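Local coordinates for putative Outer membrane protein (Helicobacter pylori, PDB 6GW5), which probably acts as the extracellular sugar-binding adhesin domain of the outer-membrane protein SabA, through which the bacterium would attach to host glycans, at residues Asn7-Tyr12 and Leu372-Val377; Asn39-Asn43 and Leu244-Ala248; Gln58-Asn63 and Asn327-Tyr331. All blocks are in the same frame, centred on the assembly; numbering follows the deposited sequence.

Interaction 1: residues Asn7-Tyr12 and Leu372-Val377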
loop_
_atom_site.group_PDB
_atom_site.type_symbol
_atom_site.label_atom_id
_atom_site.label_comp_id
_atom_site.label_asym_id
_atom_site.label_seq_id
_atom_site.Cartn_x
_atom_site.Cartn_y
_atom_site.Cartn_z
ATOM N N ASN A 7 -6.768 44.060 -18.084
ATOM C CA ASN A 7 -5.918 44.320 -16.927
ATOM C C ASN A 7 -6.682 44.122 -15.620
ATOM O O ASN A 7 -6.201 43.493 -14.680
ATOM C CB ASN A 7 -5.379 45.739 -16.969
ATOM C CG ASN A 7 -4.348 45.990 -15.888
ATOM O OD1 ASN A 7 -3.370 45.259 -15.769
ATOM N ND2 ASN A 7 -4.585 46.999 -15.065
ATOM N N LEU A 8 -7.901 44.636 -15.597
ATOM C CA LEU A 8 -8.759 44.534 -14.435
ATOM C C LEU A 8 -9.117 43.073 -14.119
ATOM O O LEU A 8 -9.213 42.676 -12.949
ATOM C CB LEU A 8 -10.044 45.342 -14.686
ATOM C CG LEU A 8 -10.827 45.855 -13.480
ATOM C CD1 LEU A 8 -10.059 46.985 -12.815
ATOM C CD2 LEU A 8 -12.216 46.341 -13.877
ATOM N N ASN A 9 -9.393 42.319 -15.175
ATOM C CA ASN A 9 -9.862 40.951 -15.062
ATOM C C ASN A 9 -8.785 40.051 -14.507
ATOM O O ASN A 9 -9.087 39.114 -13.787
ATOM C CB ASN A 9 -10.324 40.439 -16.430
ATOM C CG ASN A 9 -10.693 38.962 -16.418
ATOM O OD1 ASN A 9 -11.733 38.561 -15.883
ATOM N ND2 ASN A 9 -9.840 38.147 -16.999
ATOM N N GLU A 10 -7.532 40.329 -14.825
ATOM C CA GLU A 10 -6.482 39.454 -14.327
ATOM C C GLU A 10 -5.995 39.921 -12.948
ATOM O O GLU A 10 -5.501 39.105 -12.170
ATOM C CB GLU A 10 -5.362 39.126 -15.340
ATOM C CG GLU A 10 -4.875 40.204 -16.319
ATOM C CD GLU A 10 -3.868 41.151 -15.688
ATOM O OE1 GLU A 10 -2.839 41.473 -16.338
ATOM O OE2 GLU A 10 -4.061 41.547 -14.525
ATOM N N LYS A 11 -6.122 41.216 -12.668
ATOM C CA LYS A 11 -5.899 41.709 -11.322
ATOM C C LYS A 11 -6.978 41.149 -10.402
ATOM O O LYS A 11 -6.689 40.713 -9.271
ATOM C CB LYS A 11 -5.826 43.233 -11.302
ATOM C CG LYS A 11 -4.535 43.694 -11.950
ATOM C CD LYS A 11 -4.106 45.107 -11.620
ATOM C CE LYS A 11 -2.579 45.158 -11.871
ATOM N NZ LYS A 11 -1.865 46.407 -11.500
ATOM N N TYR A 12 -8.210 41.098 -10.900
ATOM C CA TYR A 12 -9.294 40.552 -10.102
ATOM C C TYR A 12 -9.035 39.088 -9.827
ATOM O O TYR A 12 -9.178 38.645 -8.700
ATOM C CB TYR A 12 -10.674 40.734 -10.762
ATOM C CG TYR A 12 -11.324 42.113 -10.680
ATOM C CD1 TYR A 12 -10.785 43.154 -9.919
ATOM C CD2 TYR A 12 -12.510 42.368 -11.380
ATOM C CE1 TYR A 12 -11.398 44.403 -9.866
ATOM C CE2 TYR A 12 -13.126 43.617 -11.339
ATOM C CZ TYR A 12 -12.578 44.637 -10.571
ATOM O OH TYR A 12 -13.183 45.884 -10.529
ATOM N N LEU A 372 -7.645 52.609 -9.760
ATOM C CA LEU A 372 -8.030 52.553 -11.160
ATOM C C LEU A 372 -9.393 53.193 -11.291
ATOM O O LEU A 372 -10.331 52.766 -10.607
ATOM C CB LEU A 372 -8.029 51.106 -11.607
ATOM C CG LEU A 372 -6.574 50.556 -11.611
ATOM C CD1 LEU A 372 -6.404 49.065 -11.936
ATOM C CD2 LEU A 372 -5.652 51.402 -12.490
ATOM N N PRO A 373 -9.497 54.253 -12.124
ATOM C CA PRO A 373 -10.800 54.928 -12.245
ATOM C C PRO A 373 -11.910 54.008 -12.766
ATOM O O PRO A 373 -13.047 54.092 -12.314
ATOM C CB PRO A 373 -10.539 56.093 -13.216
ATOM C CG PRO A 373 -9.175 55.891 -13.791
ATOM C CD PRO A 373 -8.477 54.786 -13.052
ATOM N N TYR A 374 -11.557 53.107 -13.670
ATOM C CA TYR A 374 -12.541 52.195 -14.242
ATOM C C TYR A 374 -12.893 51.051 -13.267
ATOM O O TYR A 374 -13.832 50.266 -13.501
ATOM C CB TYR A 374 -12.074 51.670 -15.603
ATOM C CG TYR A 374 -10.606 51.315 -15.694
ATOM C CD1 TYR A 374 -9.620 52.293 -15.880
ATOM C CD2 TYR A 374 -10.194 49.983 -15.619
ATOM C CE1 TYR A 374 -8.269 51.946 -15.956
ATOM C CE2 TYR A 374 -8.841 49.625 -15.701
ATOM C CZ TYR A 374 -7.888 50.609 -15.884
ATOM O OH TYR A 374 -6.571 50.251 -15.972
ATOM N N ASN A 375 -12.145 50.937 -12.177
ATOM C CA ASN A 375 -12.460 49.910 -11.212
ATOM C C ASN A 375 -13.872 50.090 -10.710
ATOM O O ASN A 375 -14.206 51.143 -10.173
ATOM C CB ASN A 375 -11.513 49.949 -10.032
ATOM C CG ASN A 375 -11.903 48.980 -8.952
ATOM O OD1 ASN A 375 -12.334 47.854 -9.231
ATOM N ND2 ASN A 375 -11.818 49.426 -7.715
ATOM N N GLN A 376 -14.645 49.011 -10.842
ATOM C CA GLN A 376 -16.030 48.923 -10.447
ATOM C C GLN A 376 -16.231 48.325 -9.027
ATOM O O GLN A 376 -17.199 48.645 -8.344
ATOM C CB GLN A 376 -16.726 48.001 -11.475
ATOM C CG GLN A 376 -18.218 48.212 -11.598
ATOM C CD GLN A 376 -18.675 48.884 -12.896
ATOM O OE1 GLN A 376 -17.988 49.742 -13.463
ATOM N NE2 GLN A 376 -19.875 48.504 -13.356
ATOM N N VAL A 377 -15.318 47.470 -8.564
ATOM C CA VAL A 377 -15.506 46.785 -7.270
ATOM C C VAL A 377 -14.763 47.396 -6.084
ATOM O O VAL A 377 -13.541 47.612 -6.129
ATOM C CB VAL A 377 -15.086 45.307 -7.345
ATOM C CG1 VAL A 377 -15.407 44.587 -6.040
ATOM C CG2 VAL A 377 -15.797 44.622 -8.504
#
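L8 and N375 bring the two backbones closest, with their CA atoms 7.3 Å apart; at Y12 and V377 the CA separation has widened to 9.2 Å. Residues 7-12 lie near the start of helix 3-32, whereas 372-377 is a loop that starts with a type I beta turn from L372 to N375, closed by the backbone bond from N375 N to L372 O. Y12 makes the polar link. Y12 OH donates to N375 OD1 (2.5 Å), coming in almost in line with the side-chain C=O, and OD1 lies near the plane of the Y12 ring, at its edge. N375 OD1 also accepts from V377 N, two residues on, at 3.1 Å, an Asx turn, with the donor well above the amide plane. N375 ND2 in turn donates to V377 O. CG anti to the backbone N (chi1 174°) turns the N375 amide back over V377, where its two bonds to that residue hold it at both ends and limit its rotation as Y12 OH binds. V377 adds an apolar contact, CG2 lying 3.8 Å from Y12 CZ. One turn back on the helix, L8 presents its CD1 branch to the loop, 4.1 Å from Y374 CE2 and 4.3 Å from L372 CD1; the L8 and Y374 side chains run past one another in opposite directions. The Y374 ring also has L372 CB over the centre of one face, and L8 CG lies over one face of Y12, toward its rim. Y12 reaches I369 of helix 348-370 and L409 and L413 of helix 403-415 as well. The arrangement is that of a helical-bundle end, with an Asx-turn loop docked against the N-terminal helix, which is predicted to be coiled coil, at the far end of the elongated adhesin domain.

Interaction 2: residues Asn39-Asn43 and Leu244-Ala248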
loop_
_atom_site.group_PDB
_atom_site.type_symbol
_atom_site.label_atom_id
_atom_site.label_comp_id
_atom_site.label_asym_id
_atom_site.label_seq_id
_atom_site.Cartn_x
_atom_site.Cartn_y
_atom_site.Cartn_z
ATOM N N ASN A 39 -2.268 15.657 18.577
ATOM C CA ASN A 39 -2.020 14.491 19.456
ATOM C C ASN A 39 -2.785 13.269 19.049
ATOM O O ASN A 39 -2.309 12.153 19.133
ATOM C CB ASN A 39 -2.342 14.792 20.933
ATOM C CG ASN A 39 -1.402 15.826 21.527
ATOM O OD1 ASN A 39 -0.250 16.002 21.075
ATOM N ND2 ASN A 39 -1.878 16.524 22.531
ATOM N N SER A 40 -3.990 13.513 18.614
ATOM C CA SER A 40 -4.876 12.507 18.164
ATOM C C SER A 40 -4.311 11.778 16.927
ATOM O O SER A 40 -4.308 10.571 16.881
ATOM C CB SER A 40 -6.155 13.222 17.819
ATOM O OG SER A 40 -7.164 12.321 17.732
ATOM N N SER A 41 -3.887 12.549 15.936
ATOM C CA SER A 41 -3.243 12.094 14.721
ATOM C C SER A 41 -1.990 11.305 15.008
ATOM O O SER A 41 -1.781 10.175 14.489
ATOM C CB SER A 41 -2.865 13.321 13.906
ATOM O OG SER A 41 -4.026 14.059 13.628
ATOM N N LEU A 42 -1.188 11.845 15.914
ATOM C CA LEU A 42 0.008 11.131 16.384
ATOM C C LEU A 42 -0.347 9.812 17.092
ATOM O O LEU A 42 0.221 8.763 16.788
ATOM C CB LEU A 42 0.835 12.028 17.289
ATOM C CG LEU A 42 2.141 11.430 17.842
ATOM C CD1 LEU A 42 3.137 11.040 16.745
ATOM C CD2 LEU A 42 2.783 12.387 18.811
ATOM N N ASN A 43 -1.322 9.855 17.998
ATOM C CA ASN A 43 -1.715 8.643 18.706
ATOM C C ASN A 43 -2.285 7.581 17.763
ATOM O O ASN A 43 -2.043 6.392 17.948
ATOM C CB ASN A 43 -2.708 8.930 19.818
ATOM C CG ASN A 43 -2.088 9.648 21.007
ATOM O OD1 ASN A 43 -2.756 10.446 21.654
ATOM N ND2 ASN A 43 -0.814 9.404 21.278
ATOM N N LEU A 244 8.813 10.101 19.725
ATOM C CA LEU A 244 7.682 11.039 19.514
ATOM C C LEU A 244 6.633 10.885 20.621
ATOM O O LEU A 244 5.998 9.865 20.700
ATOM C CB LEU A 244 7.001 10.727 18.175
ATOM C CG LEU A 244 7.625 11.250 16.896
ATOM C CD1 LEU A 244 7.158 10.520 15.641
ATOM C CD2 LEU A 244 7.305 12.709 16.768
ATOM N N GLN A 245 6.407 11.883 21.464
ATOM C CA GLN A 245 5.276 11.784 22.439
ATOM C C GLN A 245 4.264 12.905 22.234
ATOM O O GLN A 245 4.616 13.989 21.732
ATOM C CB GLN A 245 5.717 11.773 23.915
ATOM C CG GLN A 245 6.894 10.883 24.246
ATOM C CD GLN A 245 7.118 10.838 25.740
ATOM O OE1 GLN A 245 7.103 11.883 26.395
ATOM N NE2 GLN A 245 7.309 9.631 26.297
ATOM N N ALA A 246 3.026 12.652 22.690
ATOM C CA ALA A 246 1.932 13.642 22.673
ATOM C C ALA A 246 2.342 14.919 23.420
ATOM O O ALA A 246 2.866 14.850 24.528
ATOM C CB ALA A 246 0.643 13.065 23.270
ATOM N N GLN A 247 2.144 16.064 22.777
ATOM C CA GLN A 247 2.500 17.361 23.339
ATOM C C GLN A 247 1.380 17.731 24.367
ATOM O O GLN A 247 0.216 17.468 24.121
ATOM C CB GLN A 247 2.673 18.394 22.185
ATOM C CG GLN A 247 3.470 17.882 20.961
ATOM C CD GLN A 247 4.751 18.673 20.654
ATOM O OE1 GLN A 247 4.701 19.807 20.151
ATOM N NE2 GLN A 247 5.898 18.089 20.987
ATOM N N ALA A 248 1.716 18.292 25.537
ATOM C CA ALA A 248 0.739 19.121 26.304
ATOM C C ALA A 248 0.731 20.556 25.711
ATOM O O ALA A 248 -0.121 21.357 26.045
ATOM C CB ALA A 248 1.070 19.145 27.792
#
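N39 and A246 mark the nearest backbone approach, CA to CA 5.2 Å, where a turn of helix 35-54 meets a loop that runs extended from L244 to Q247. The motif is a two-bond pairing of a side-chain amide with the backbone of one residue: N39 takes Q247 by both its N-H and its carbonyl. Q247 N donates to N39 OD1 at 2.9 Å, its angle at the hydrogen 136°, and N39 ND2 donates to Q247 O at 2.8 Å, with an angle of 142°. The two bonds differ in how they use their acceptors. The Q247 nitrogen sits above the plane of the asparagine carbonyl, whereas ND2 lies in the carbonyl plane of Q247, although Q247 O is tilted from the N39 amide plane. With CG anti to its own carbonyl carbon (chi1 -66°), the N39 amide is directed at the loop, and being held at both ends settles which end is oxygen and which is nitrogen. A246 CB rests alongside the amide, 3.8 Å from N39 OD1. The apolar part comes from L42, nearly one turn further along the helix, whose two methyl branches divide the work: L42 CD2 lies against the Q245 backbone, 3.8 Å from Q245 C, and CD1 faces L244. L244 also packs on F257, D260 and F264 of helix 255-283, and Q247 on F257, so the loop joining helices 215-240 and 255-283 touches both helix 255-283 and helix 35-54. On the L244 side, the leucine contact is made by L42 CD1 and L244 CB, 4.1 Å apart.

Interaction 3: residues Gln58-Asn63 and Asn327-Tyr331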
loop_
_atom_site.group_PDB
_atom_site.type_symbol
_atom_site.label_atom_id
_atom_site.label_comp_id
_atom_site.label_asym_id
_atom_site.label_seq_id
_atom_site.Cartn_x
_atom_site.Cartn_y
_atom_site.Cartn_z
ATOM N N GLN A 58 -4.278 -8.503 13.548
ATOM C CA GLN A 58 -4.715 -7.155 13.310
ATOM C C GLN A 58 -3.595 -6.307 12.622
ATOM O O GLN A 58 -3.765 -5.103 12.416
ATOM C CB GLN A 58 -5.096 -6.585 14.693
ATOM C CG GLN A 58 -6.513 -6.043 14.960
ATOM C CD GLN A 58 -7.673 -6.869 14.409
ATOM O OE1 GLN A 58 -7.913 -7.975 14.877
ATOM N NE2 GLN A 58 -8.435 -6.308 13.431
ATOM N N SER A 59 -2.474 -6.932 12.256
ATOM C CA SER A 59 -1.401 -6.275 11.508
ATOM C C SER A 59 -1.617 -6.373 9.977
ATOM O O SER A 59 -1.584 -7.443 9.416
ATOM C CB SER A 59 -0.068 -6.930 11.866
ATOM O OG SER A 59 0.967 -6.551 10.973
ATOM N N PRO A 60 -1.769 -5.247 9.294
ATOM C CA PRO A 60 -1.882 -5.309 7.860
ATOM C C PRO A 60 -0.731 -6.023 7.209
ATOM O O PRO A 60 -0.939 -6.821 6.279
ATOM C CB PRO A 60 -1.869 -3.843 7.422
ATOM C CG PRO A 60 -2.193 -3.054 8.613
ATOM C CD PRO A 60 -1.785 -3.864 9.801
ATOM N N ILE A 61 0.490 -5.745 7.637
ATOM C CA ILE A 61 1.608 -6.442 6.998
ATOM C C ILE A 61 1.641 -7.955 7.363
ATOM O O ILE A 61 1.902 -8.813 6.499
ATOM C CB ILE A 61 2.939 -5.740 7.246
ATOM C CG1 ILE A 61 2.902 -4.283 6.727
ATOM C CG2 ILE A 61 4.089 -6.486 6.548
ATOM C CD1 ILE A 61 2.611 -4.105 5.239
ATOM N N PHE A 62 1.299 -8.296 8.600
ATOM C CA PHE A 62 1.207 -9.699 8.960
ATOM C C PHE A 62 0.232 -10.368 8.020
ATOM O O PHE A 62 0.545 -11.408 7.475
ATOM C CB PHE A 62 0.776 -9.911 10.413
ATOM C CG PHE A 62 0.846 -11.336 10.847
ATOM C CD1 PHE A 62 2.017 -11.866 11.334
ATOM C CD2 PHE A 62 -0.257 -12.176 10.718
ATOM C CE1 PHE A 62 2.084 -13.209 11.706
ATOM C CE2 PHE A 62 -0.206 -13.503 11.103
ATOM C CZ PHE A 62 0.969 -14.027 11.603
ATOM N N ASN A 63 -0.942 -9.759 7.820
ATOM C CA ASN A 63 -2.035 -10.392 7.062
ATOM C C ASN A 63 -1.652 -10.531 5.573
ATOM O O ASN A 63 -1.900 -11.544 4.932
ATOM C CB ASN A 63 -3.347 -9.621 7.278
ATOM C CG ASN A 63 -3.873 -9.718 8.711
ATOM O OD1 ASN A 63 -3.525 -10.634 9.437
ATOM N ND2 ASN A 63 -4.680 -8.734 9.127
ATOM N N ASN A 327 -8.172 -4.039 5.551
ATOM C CA ASN A 327 -7.143 -3.369 6.320
ATOM C C ASN A 327 -6.759 -2.100 5.649
ATOM O O ASN A 327 -6.543 -1.093 6.311
ATOM C CB ASN A 327 -5.855 -4.185 6.481
ATOM C CG ASN A 327 -5.976 -5.380 7.427
ATOM O OD1 ASN A 327 -5.109 -6.241 7.411
ATOM N ND2 ASN A 327 -7.054 -5.504 8.146
ATOM N N VAL A 328 -6.666 -2.129 4.332
ATOM C CA VAL A 328 -6.199 -0.956 3.610
ATOM C C VAL A 328 -7.138 0.221 3.751
ATOM O O VAL A 328 -6.699 1.329 3.960
ATOM C CB VAL A 328 -5.926 -1.258 2.125
ATOM C CG1 VAL A 328 -5.780 0.018 1.310
ATOM C CG2 VAL A 328 -4.648 -2.086 2.007
ATOM N N SER A 329 -8.426 0.015 3.634
ATOM C CA SER A 329 -9.294 1.148 3.807
ATOM C C SER A 329 -9.431 1.475 5.290
ATOM O O SER A 329 -9.407 2.653 5.664
ATOM C CB SER A 329 -10.636 0.933 3.116
ATOM O OG SER A 329 -11.029 -0.385 3.309
ATOM N N TYR A 330 -9.610 0.466 6.122
ATOM C CA TYR A 330 -9.911 0.740 7.526
ATOM C C TYR A 330 -8.800 1.601 8.152
ATOM O O TYR A 330 -9.047 2.708 8.680
ATOM C CB TYR A 330 -10.100 -0.550 8.293
ATOM C CG TYR A 330 -10.304 -0.389 9.770
ATOM C CD1 TYR A 330 -11.569 -0.162 10.303
ATOM C CD2 TYR A 330 -9.237 -0.509 10.660
ATOM C CE1 TYR A 330 -11.762 -0.040 11.676
ATOM C CE2 TYR A 330 -9.420 -0.419 12.043
ATOM C CZ TYR A 330 -10.682 -0.169 12.537
ATOM O OH TYR A 330 -10.854 -0.077 13.871
ATOM N N TYR A 331 -7.569 1.111 8.035
ATOM C CA TYR A 331 -6.438 1.793 8.597
ATOM C C TYR A 331 -5.971 2.919 7.656
ATOM O O TYR A 331 -5.643 3.997 8.116
ATOM C CB TYR A 331 -5.282 0.817 8.849
ATOM C CG TYR A 331 -5.491 -0.229 9.913
ATOM C CD1 TYR A 331 -5.621 0.115 11.263
ATOM C CD2 TYR A 331 -5.517 -1.577 9.593
ATOM C CE1 TYR A 331 -5.781 -0.869 12.253
ATOM C CE2 TYR A 331 -5.697 -2.545 10.564
ATOM C CZ TYR A 331 -5.818 -2.203 11.898
ATOM O OH TYR A 331 -5.992 -3.189 12.869
#
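N63 and N327 both carry CG beside the backbone N and anti to the carbonyl carbon, at chi1 -67° and -72°, and this directs the two amides at each other across the gap between helices 60-79 and 317-346. The two side chains cross at about a right angle. N63 ND2 donates to N327 OD1 over 3.1 Å, and the bond is nearly straight, with an angle of 166° at the hydrogen. It uses a lone pair in the carbonyl plane of N327, and the acceptor lies in the amide plane of N63, so both flat groups are well turned for it. The nitrogen has a second acceptor in T57 O, which places it between the chain just before its own helix and the neighbouring helix. N327 OD1 also lies 3.4 Å from P60 CA, beside the first turn, where P60 and N327 have the closest CA atoms, 5.8 Å apart. This is the N-terminal turn of one helix docking on the side of another within a helical bundle. S59 is the N-cap, its OG accepting from F62 N at 3.0 Å; the same OG is hydrogen-bonded to N52 O in helix 35-54. P60 opens the first turn, and its CG lies 3.8 Å from Y331 CD2, the pyrrolidine and the phenol side chain crossing at about a right angle. Y331, on the next turn after N327, extends past the proline to Q58, where its OH is 3.6 Å from Q58 CG. Its ring has Y330 CD2 over the centre of one face, 3.6 Å above the plane, and makes an edge-to-face stack with F48, while Y44 and I272 bring helices 35-54 and 255-283 against the same side chain.

From the N terminus, helix 3-32 supplies residues 7-12 for interaction 1, whose partner loop comes only after helix 348-370, so this contact closes a loop of 359 intervening residues with both others nested inside it. Helix 35-54 follows and gives interaction 2, closed by the linker 244-248. Interaction 3 starts on the next helix, 60-79, and closes on helix 317-346; its segments alternate with those of interaction 2, so these two loops cross. Their centres are about 22 Å apart. Interaction 1 ties the N-terminal helix to a loop far from the chain centre; interaction 2 ties helix 35-54 to an interhelix loop, and interaction 3 joins two helices close to the centre.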